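Local atomic coordinates of beta-glucanase (Bacteroides thetaiotaomicron, PDB entry 6EUG), a protein that probably hydrolyses beta-1,3-galactosidic bonds of arabinogalactan through the family 43 glycosidase domain that makes up this chain of a longer protein. Residues A[55-60]-A[325-330]; A[91-96]-A[101-106]. One frame throughout, in Å; residues are numbered along the deposited sequence.

Contact 1. Residues A[55-60]-A[325-330]; sequences GKYYWF and LPLPEK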
ATOM      1  N   GLY A  55     -21.558   6.965   8.685  1.00 18.91           N
ATOM      2  CA  GLY A  55     -21.301   7.874   9.811  1.00 19.16           C
ATOM      3  C   GLY A  55     -20.064   7.589  10.652  1.00 19.13           C
ATOM      4  O   GLY A  55     -19.822   8.322  11.644  1.00 24.06           O
ATOM      5  N   LYS A  56     -19.295   6.534  10.314  1.00 19.03           N
ATOM      6  CA  LYS A  56     -18.088   6.152  11.092  1.00 20.14           C
ATOM      7  C   LYS A  56     -16.862   5.881  10.208  1.00 17.35           C
ATOM      8  O   LYS A  56     -16.973   5.353   9.092  1.00 16.93           O
ATOM      9  CB  LYS A  56     -18.319   4.858  11.913  1.00 23.28           C
ATOM     10  CG  LYS A  56     -19.475   4.846  12.891  1.00 27.77           C
ATOM     11  CD  LYS A  56     -19.493   3.562  13.718  1.00 33.62           C
ATOM     12  CE  LYS A  56     -20.561   3.610  14.798  1.00 41.04           C
ATOM     13  NZ  LYS A  56     -20.209   2.701  15.928  1.00 47.57           N
ATOM     14  N   TYR A  57     -15.696   6.207  10.737  1.00 18.64           N
ATOM     15  CA  TYR A  57     -14.403   5.830  10.176  1.00 19.52           C
ATOM     16  C   TYR A  57     -14.025   4.414  10.656  1.00 19.25           C
ATOM     17  O   TYR A  57     -14.204   4.103  11.821  1.00 17.65           O
ATOM     18  CB  TYR A  57     -13.303   6.850  10.608  1.00 17.99           C
ATOM     19  CG  TYR A  57     -13.600   8.247  10.100  1.00 17.62           C
ATOM     20  CD1 TYR A  57     -13.184   8.643   8.845  1.00 17.15           C
ATOM     21  CD2 TYR A  57     -14.256   9.179  10.912  1.00 17.61           C
ATOM     22  CE1 TYR A  57     -13.499   9.900   8.356  1.00 17.66           C
ATOM     23  CE2 TYR A  57     -14.587  10.430  10.449  1.00 16.05           C
ATOM     24  CZ  TYR A  57     -14.155  10.822   9.203  1.00 16.49           C
ATOM     25  OH  TYR A  57     -14.483  12.087   8.742  1.00 16.70           O
ATOM     26  N   TYR A  58     -13.534   3.593   9.725  1.00 17.80           N
ATOM     27  CA  TYR A  58     -12.928   2.274   9.994  1.00 16.84           C
ATOM     28  C   TYR A  58     -11.459   2.264   9.584  1.00 16.94           C
ATOM     29  O   TYR A  58     -11.141   2.599   8.449  1.00 15.41           O
ATOM     30  CB  TYR A  58     -13.719   1.182   9.271  1.00 16.78           C
ATOM     31  CG  TYR A  58     -15.146   1.087   9.766  1.00 17.59           C
ATOM     32  CD1 TYR A  58     -16.162   1.896   9.230  1.00 17.98           C
ATOM     33  CD2 TYR A  58     -15.496   0.217  10.776  1.00 17.65           C
ATOM     34  CE1 TYR A  58     -17.474   1.813   9.704  1.00 17.96           C
ATOM     35  CE2 TYR A  58     -16.807   0.135  11.240  1.00 18.17           C
ATOM     36  CZ  TYR A  58     -17.795   0.940  10.713  1.00 17.40           C
ATOM     37  OH  TYR A  58     -19.116   0.889  11.202  1.00 20.46           O
ATOM     38  N   TRP A  59     -10.601   1.870  10.538  1.00 14.86           N
ATOM     39  CA  TRP A  59      -9.134   1.788  10.390  1.00 15.54           C
ATOM     40  C   TRP A  59      -8.759   0.311  10.394  1.00 15.69           C
ATOM     41  O   TRP A  59      -9.018  -0.368  11.368  1.00 17.14           O
ATOM     42  CB  TRP A  59      -8.484   2.522  11.552  1.00 16.01           C
ATOM     43  CG  TRP A  59      -6.952   2.564  11.641  1.00 16.29           C
ATOM     44  CD1 TRP A  59      -6.028   1.962  10.806  1.00 16.54           C
ATOM     45  CD2 TRP A  59      -6.186   3.236  12.660  1.00 17.40           C
ATOM     46  NE1 TRP A  59      -4.741   2.256  11.251  1.00 16.31           N
ATOM     47  CE2 TRP A  59      -4.820   3.010  12.390  1.00 16.21           C
ATOM     48  CE3 TRP A  59      -6.533   3.992  13.799  1.00 17.20           C
ATOM     49  CZ2 TRP A  59      -3.799   3.504  13.220  1.00 16.84           C
ATOM     50  CZ3 TRP A  59      -5.532   4.503  14.606  1.00 17.27           C
ATOM     51  CH2 TRP A  59      -4.173   4.264  14.320  1.00 17.64           C
ATOM     52  N   PHE A  60      -8.271  -0.195   9.264  1.00 13.79           N
ATOM     53  CA  PHE A  60      -7.743  -1.560   9.137  1.00 14.55           C
ATOM     54  C   PHE A  60      -6.228  -1.571   9.138  1.00 14.47           C
ATOM     55  O   PHE A  60      -5.606  -0.686   8.512  1.00 14.43           O
ATOM     56  CB  PHE A  60      -8.249  -2.218   7.846  1.00 15.35           C
ATOM     57  CG  PHE A  60      -9.745  -2.137   7.659  1.00 14.28           C
ATOM     58  CD1 PHE A  60     -10.357  -1.005   7.074  1.00 15.72           C
ATOM     59  CD2 PHE A  60     -10.582  -3.161   8.166  1.00 15.75           C
ATOM     60  CE1 PHE A  60     -11.743  -0.929   6.939  1.00 16.01           C
ATOM     61  CE2 PHE A  60     -11.960  -3.086   8.021  1.00 15.69           C
ATOM     62  CZ  PHE A  60     -12.542  -1.965   7.415  1.00 15.07           C
ATOM     63  N   LEU A 325      -5.600   9.944   3.715  1.00 15.18           N
ATOM     64  CA  LEU A 325      -7.054  10.030   4.020  1.00 16.94           C
ATOM     65  C   LEU A 325      -7.630  11.339   3.493  1.00 16.20           C
ATOM     66  O   LEU A 325      -7.235  12.412   3.991  1.00 17.11           O
ATOM     67  CB  LEU A 325      -7.288  10.002   5.535  1.00 21.38           C
ATOM     68  CG  LEU A 325      -8.713  10.156   6.088  1.00 26.34           C
ATOM     69  CD1 LEU A 325      -9.650   9.060   5.587  1.00 25.87           C
ATOM     70  CD2 LEU A 325      -8.661  10.237   7.603  1.00 28.88           C
ATOM     71  N   PRO A 326      -8.595  11.267   2.555  1.00 16.48           N
ATOM     72  CA  PRO A 326      -9.321  12.497   2.197  1.00 17.92           C
ATOM     73  C   PRO A 326     -10.464  12.800   3.176  1.00 19.72           C
ATOM     74  O   PRO A 326     -11.102  11.859   3.675  1.00 17.43           O
ATOM     75  CB  PRO A 326      -9.898  12.179   0.802  1.00 21.98           C
ATOM     76  CG  PRO A 326      -9.401  10.809   0.431  1.00 24.42           C
ATOM     77  CD  PRO A 326      -9.007  10.129   1.701  1.00 19.76           C
ATOM     78  N   LEU A 327     -10.722  14.090   3.438  1.00 18.71           N
ATOM     79  CA  LEU A 327     -11.929  14.551   4.119  1.00 19.07           C
ATOM     80  C   LEU A 327     -12.673  15.449   3.113  1.00 19.12           C
ATOM     81  O   LEU A 327     -12.474  16.650   3.111  1.00 19.59           O
ATOM     82  CB  LEU A 327     -11.605  15.347   5.407  1.00 21.42           C
ATOM     83  CG  LEU A 327     -10.863  14.630   6.554  1.00 24.19           C
ATOM     84  CD1 LEU A 327     -10.784  15.555   7.770  1.00 27.83           C
ATOM     85  CD2 LEU A 327     -11.564  13.347   6.951  1.00 23.51           C
ATOM     86  N   PRO A 328     -13.487  14.856   2.223  1.00 19.61           N
ATOM     87  CA  PRO A 328     -14.011  15.597   1.040  1.00 20.08           C
ATOM     88  C   PRO A 328     -14.926  16.756   1.392  1.00 20.85           C
ATOM     89  O   PRO A 328     -14.930  17.760   0.684  1.00 24.58           O
ATOM     90  CB  PRO A 328     -14.701  14.515   0.215  1.00 20.13           C
ATOM     91  CG  PRO A 328     -15.001  13.422   1.192  1.00 21.09           C
ATOM     92  CD  PRO A 328     -13.915  13.441   2.215  1.00 20.12           C
ATOM     93  N   GLU A 329     -15.659  16.627   2.495  1.00 19.05           N
ATOM     94  CA  GLU A 329     -16.451  17.727   3.058  1.00 18.82           C
ATOM     95  C   GLU A 329     -15.703  18.991   3.430  1.00 21.81           C
ATOM     96  O   GLU A 329     -16.351  20.027   3.574  1.00 23.26           O
ATOM     97  CB  GLU A 329     -17.268  17.271   4.277  1.00 20.03           C
ATOM     98  CG  GLU A 329     -16.482  16.874   5.491  1.00 23.08           C
ATOM     99  CD  GLU A 329     -15.864  15.504   5.345  1.00 24.50           C
ATOM    100  OE1 GLU A 329     -16.169  14.766   4.359  1.00 28.29           O
ATOM    101  OE2 GLU A 329     -15.075  15.188   6.216  1.00 28.82           O
ATOM    102  N   LYS A 330     -14.388  18.883   3.661  1.00 20.66           N
ATOM    103  CA  LYS A 330     -13.508  20.014   3.891  1.00 22.40           C
ATOM    104  C   LYS A 330     -12.523  20.337   2.781  1.00 20.44           C
ATOM    105  O   LYS A 330     -11.800  21.322   2.883  1.00 21.14           O
ATOM    106  CB  LYS A 330     -12.743  19.784   5.201  1.00 26.07           C
ATOM    107  CG  LYS A 330     -13.679  19.804   6.397  1.00 31.04           C
ATOM    108  CD  LYS A 330     -12.964  19.655   7.730  1.00 37.14           C
ATOM    109  CE  LYS A 330     -13.956  19.869   8.868  1.00 44.46           C
ATOM    110  NZ  LYS A 330     -14.826  18.668   9.082  1.00 49.26           N
TER
HETATM  111  O   HOH W   1     -15.091  12.284   6.032  1.00 20.03           O

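Contact 2. Residues A[91-96]-A[101-106]; sequences IALAVS and HDIEKG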
ATOM      1  N   ILE A  91     -10.648  -8.703  15.010  1.00 16.80           N
ATOM      2  CA  ILE A  91      -9.944  -9.148  13.804  1.00 15.91           C
ATOM      3  C   ILE A  91     -10.947  -9.292  12.661  1.00 16.36           C
ATOM      4  O   ILE A  91     -11.868 -10.103  12.743  1.00 19.93           O
ATOM      5  CB  ILE A  91      -9.224 -10.488  14.047  1.00 11.91           C
ATOM      6  CG1 ILE A  91      -8.093 -10.296  15.087  1.00 14.10           C
ATOM      7  CG2 ILE A  91      -8.694 -11.067  12.730  1.00 15.86           C
ATOM      8  CD1 ILE A  91      -6.876  -9.508  14.606  1.00 15.51           C
ATOM      9  N   ALA A  92     -10.769  -8.479  11.620  1.00 16.70           N
ATOM     10  CA  ALA A  92     -11.660  -8.401  10.446  1.00 14.07           C
ATOM     11  C   ALA A  92     -11.371  -9.521   9.453  1.00 14.90           C
ATOM     12  O   ALA A  92     -12.289 -10.057   8.840  1.00 15.65           O
ATOM     13  CB  ALA A  92     -11.492  -7.050   9.736  1.00 16.13           C
ATOM     14  N   LEU A  93     -10.087  -9.838   9.235  1.00 15.57           N
ATOM     15  CA  LEU A  93      -9.701 -11.012   8.397  1.00 13.77           C
ATOM     16  C   LEU A  93      -8.697 -11.829   9.192  1.00 14.00           C
ATOM     17  O   LEU A  93      -7.541 -11.420   9.375  1.00 15.05           O
ATOM     18  CB  LEU A  93      -9.074 -10.639   7.053  1.00 15.27           C
ATOM     19  CG  LEU A  93      -8.675 -11.831   6.135  1.00 14.72           C
ATOM     20  CD1 LEU A  93      -9.865 -12.624   5.606  1.00 16.23           C
ATOM     21  CD2 LEU A  93      -7.862 -11.307   4.953  1.00 15.24           C
ATOM     22  N   ALA A  94      -9.167 -12.980   9.670  1.00 13.93           N
ATOM     23  CA  ALA A  94      -8.361 -13.882  10.499  1.00 13.85           C
ATOM     24  C   ALA A  94      -7.515 -14.868   9.684  1.00 14.19           C
ATOM     25  O   ALA A  94      -7.954 -15.378   8.639  1.00 17.02           O
ATOM     26  CB  ALA A  94      -9.299 -14.677  11.399  1.00 14.89           C
ATOM     27  N   VAL A  95      -6.344 -15.229  10.215  1.00 15.27           N
ATOM     28  CA  VAL A  95      -5.621 -16.385   9.676  1.00 16.68           C
ATOM     29  C   VAL A  95      -6.499 -17.625   9.802  1.00 17.99           C
ATOM     30  O   VAL A  95      -7.286 -17.734  10.734  1.00 18.20           O
ATOM     31  CB  VAL A  95      -4.258 -16.627  10.380  1.00 18.91           C
ATOM     32  CG1 VAL A  95      -3.275 -15.492  10.077  1.00 17.42           C
ATOM     33  CG2 VAL A  95      -4.385 -16.781  11.884  1.00 21.37           C
ATOM     34  N   SER A  96      -6.327 -18.572   8.882  1.00 19.99           N
ATOM     35  CA  SER A  96      -7.137 -19.813   8.806  1.00 21.03           C
ATOM     36  C   SER A  96      -6.579 -20.939   9.694  1.00 20.15           C
ATOM     37  O   SER A  96      -5.355 -21.083   9.849  1.00 18.98           O
ATOM     38  CB  SER A  96      -7.165 -20.300   7.352  1.00 20.85           C
ATOM     39  OG  SER A  96      -7.964 -21.460   7.181  1.00 23.34           O
ATOM     40  N   HIS A 101      -4.041 -24.048   3.663  1.00 17.86           N
ATOM     41  CA  HIS A 101      -4.829 -22.900   3.132  1.00 18.31           C
ATOM     42  C   HIS A 101      -3.895 -21.722   2.831  1.00 16.24           C
ATOM     43  O   HIS A 101      -2.885 -21.527   3.537  1.00 16.43           O
ATOM     44  CB  HIS A 101      -5.892 -22.473   4.138  1.00 19.12           C
ATOM     45  CG  HIS A 101      -6.957 -21.592   3.564  1.00 23.53           C
ATOM     46  ND1 HIS A 101      -6.833 -20.223   3.487  1.00 21.87           N
ATOM     47  CD2 HIS A 101      -8.182 -21.889   3.056  1.00 26.33           C
ATOM     48  CE1 HIS A 101      -7.925 -19.714   2.937  1.00 25.32           C
ATOM     49  NE2 HIS A 101      -8.768 -20.703   2.681  1.00 28.32           N
ATOM     50  N   ASP A 102      -4.235 -20.923   1.824  1.00 16.02           N
ATOM     51  CA  ASP A 102      -3.384 -19.785   1.433  1.00 16.06           C
ATOM     52  C   ASP A 102      -3.146 -18.839   2.627  1.00 15.25           C
ATOM     53  O   ASP A 102      -2.043 -18.301   2.764  1.00 16.92           O
ATOM     54  CB  ASP A 102      -4.013 -18.960   0.267  1.00 16.41           C
ATOM     55  CG  ASP A 102      -3.843 -19.603  -1.119  1.00 19.58           C
ATOM     56  OD1 ASP A 102      -3.286 -20.737  -1.236  1.00 22.86           O
ATOM     57  OD2 ASP A 102      -4.297 -18.943  -2.121  1.00 23.36           O
ATOM     58  N   ILE A 103      -4.159 -18.613   3.467  1.00 16.37           N
ATOM     59  CA  ILE A 103      -3.989 -17.742   4.664  1.00 17.64           C
ATOM     60  C   ILE A 103      -3.898 -18.493   6.000  1.00 15.74           C
ATOM     61  O   ILE A 103      -4.249 -17.959   7.071  1.00 15.96           O
ATOM     62  CB  ILE A 103      -5.003 -16.572   4.718  1.00 18.41           C
ATOM     63  CG1 ILE A 103      -6.457 -17.036   4.756  1.00 21.69           C
ATOM     64  CG2 ILE A 103      -4.768 -15.638   3.528  1.00 21.21           C
ATOM     65  CD1 ILE A 103      -7.415 -15.953   5.232  1.00 22.55           C
ATOM     66  N   GLU A 104      -3.389 -19.721   5.953  1.00 16.68           N
ATOM     67  CA  GLU A 104      -3.167 -20.500   7.175  1.00 17.28           C
ATOM     68  C   GLU A 104      -2.226 -19.779   8.135  1.00 16.77           C
ATOM     69  O   GLU A 104      -1.300 -19.045   7.696  1.00 16.87           O
ATOM     70  CB  GLU A 104      -2.652 -21.904   6.849  1.00 18.30           C
ATOM     71  CG  GLU A 104      -1.252 -22.018   6.302  1.00 21.60           C
ATOM     72  CD  GLU A 104      -0.912 -23.465   5.994  1.00 25.72           C
ATOM     73  OE1 GLU A 104      -0.442 -23.680   4.850  1.00 28.55           O
ATOM     74  OE2 GLU A 104      -1.174 -24.362   6.877  1.00 23.53           O
ATOM     75  N   LYS A 105      -2.463 -19.974   9.435  1.00 17.64           N
ATOM     76  CA  LYS A 105      -1.590 -19.384  10.463  1.00 19.12           C
ATOM     77  C   LYS A 105      -0.122 -19.724  10.152  1.00 21.08           C
ATOM     78  O   LYS A 105       0.218 -20.893   9.848  1.00 19.83           O
ATOM     79  CB  LYS A 105      -1.954 -19.858  11.880  1.00 20.82           C
ATOM     80  CG  LYS A 105      -1.360 -19.002  12.996  1.00 23.55           C
ATOM     81  CD  LYS A 105      -1.561 -19.615  14.360  1.00 27.33           C
ATOM     82  CE  LYS A 105      -0.494 -19.133  15.342  1.00 31.74           C
ATOM     83  NZ  LYS A 105      -1.084 -18.059  16.143  1.00 40.59           N
ATOM     84  N   GLY A 106       0.724 -18.703  10.234  1.00 18.24           N
ATOM     85  CA  GLY A 106       2.112 -18.765   9.779  1.00 20.68           C
ATOM     86  C   GLY A 106       2.372 -17.990   8.501  1.00 18.49           C
ATOM     87  O   GLY A 106       3.531 -17.672   8.206  1.00 18.21           O
TER

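Contact 1. Residues A[55-60]-A[325-330]
Two blades of the five-bladed beta-propeller that characterises family 43 glycosidases, the first and the last along this chain, meet here through the Tyr57 ring, Leu327 and Glu329. The touch is slight, burying about 105 Å² in all. Tyr57 CG stands anti to the carbonyl carbon (chi1 -62°), which turns the ring toward strand 320-327, phenol end leading. Leu327 crosses it at about a right angle and offers one methyl: CD2 lies 3.6 Å from Tyr57 OH and 4.2 Å from Tyr57 CE1, oblique to the ring. Glu329 approaches Tyr57 from the opposite direction, its chain kinked at chi2 (-77°). Tyr57 OH and Glu329 OE2 are 4.0 Å apart, and a water spans the pair, 2.8 Å from Tyr57 OH and donating to Glu329 OE2 at 2.9 Å. One water thus links the two polar groups beside the leucine methyl. Just beyond strand 320-327 the chain turns, with Lys330 N hydrogen-bonded to Leu327 O. Tyr57 also packs on Phe52 and Ile50 of strand 48-53 and on Leu83, while Leu327 rests on Phe334 of strand 332-339, its neighbour within the last blade.

Contact 2. Residues A[91-96]-A[101-106]
Ser96 grips the chain on both sides of Glu104, giving a single isolated beta bridge between two stretches with no regular strand pairing. Ser96 N donates to Ile103 O at 2.8 Å, nearly straight at 172° but from above the carbonyl plane, and Lys105 N returns a bond to Ser96 O at 3.1 Å that lies in the carbonyl plane. Ile103 O also receives a CA-H...O contact from Val95. The Ser96 side chain, with OG anti to the backbone N (chi1 -178°), sits over one face of the His101 imidazole, OG 3.7 Å above the ring plane and displaced toward the rim of the ring. His101 starts a type I turn closed by Glu104 N on His101 O, and its ND1 takes the Ile103 N-H at 3.1 Å. Two apolar contacts flank the bridge. Ile103 CD1 meets Leu93 CD1 at 4.2 Å, and Leu93 and Ile103 both pack on Met109 of strand 108-117; the same Ile103 methyl touches a backbone oxygen, Ala94 O, at 3.5 Å. Val95 CG2 lies against Lys105 CG at 3.9 Å, while Lys105 NZ pairs with Glu72. Because ND1 serves as an acceptor, a neutral His101 would probably carry its proton on NE2; the serine above it touches the imidazole by van der Waals contact while its oxygen accepts the N-H of Glu98.

Both contacts involve the first blade, strands 48-53 to 87-94, but on different strands and with centres about 27 Å apart. Contact 1 joins that blade to the last one across 264 intervening residues; contact 2 is local, tying the chain just after strand 87-94 to the loop that leads into strand 108-117, which carries the ligand-pocket residues Glu110 and Arg111. Each is partly buried. Contact 1 has no direct hydrogen bond and relies on a methyl and a water, whereas contact 2 is held by backbone bonds with a larger apolar fringe. Their segments touch directly where Phe60 CD2 packs on Ala92 CB at 4.3 Å.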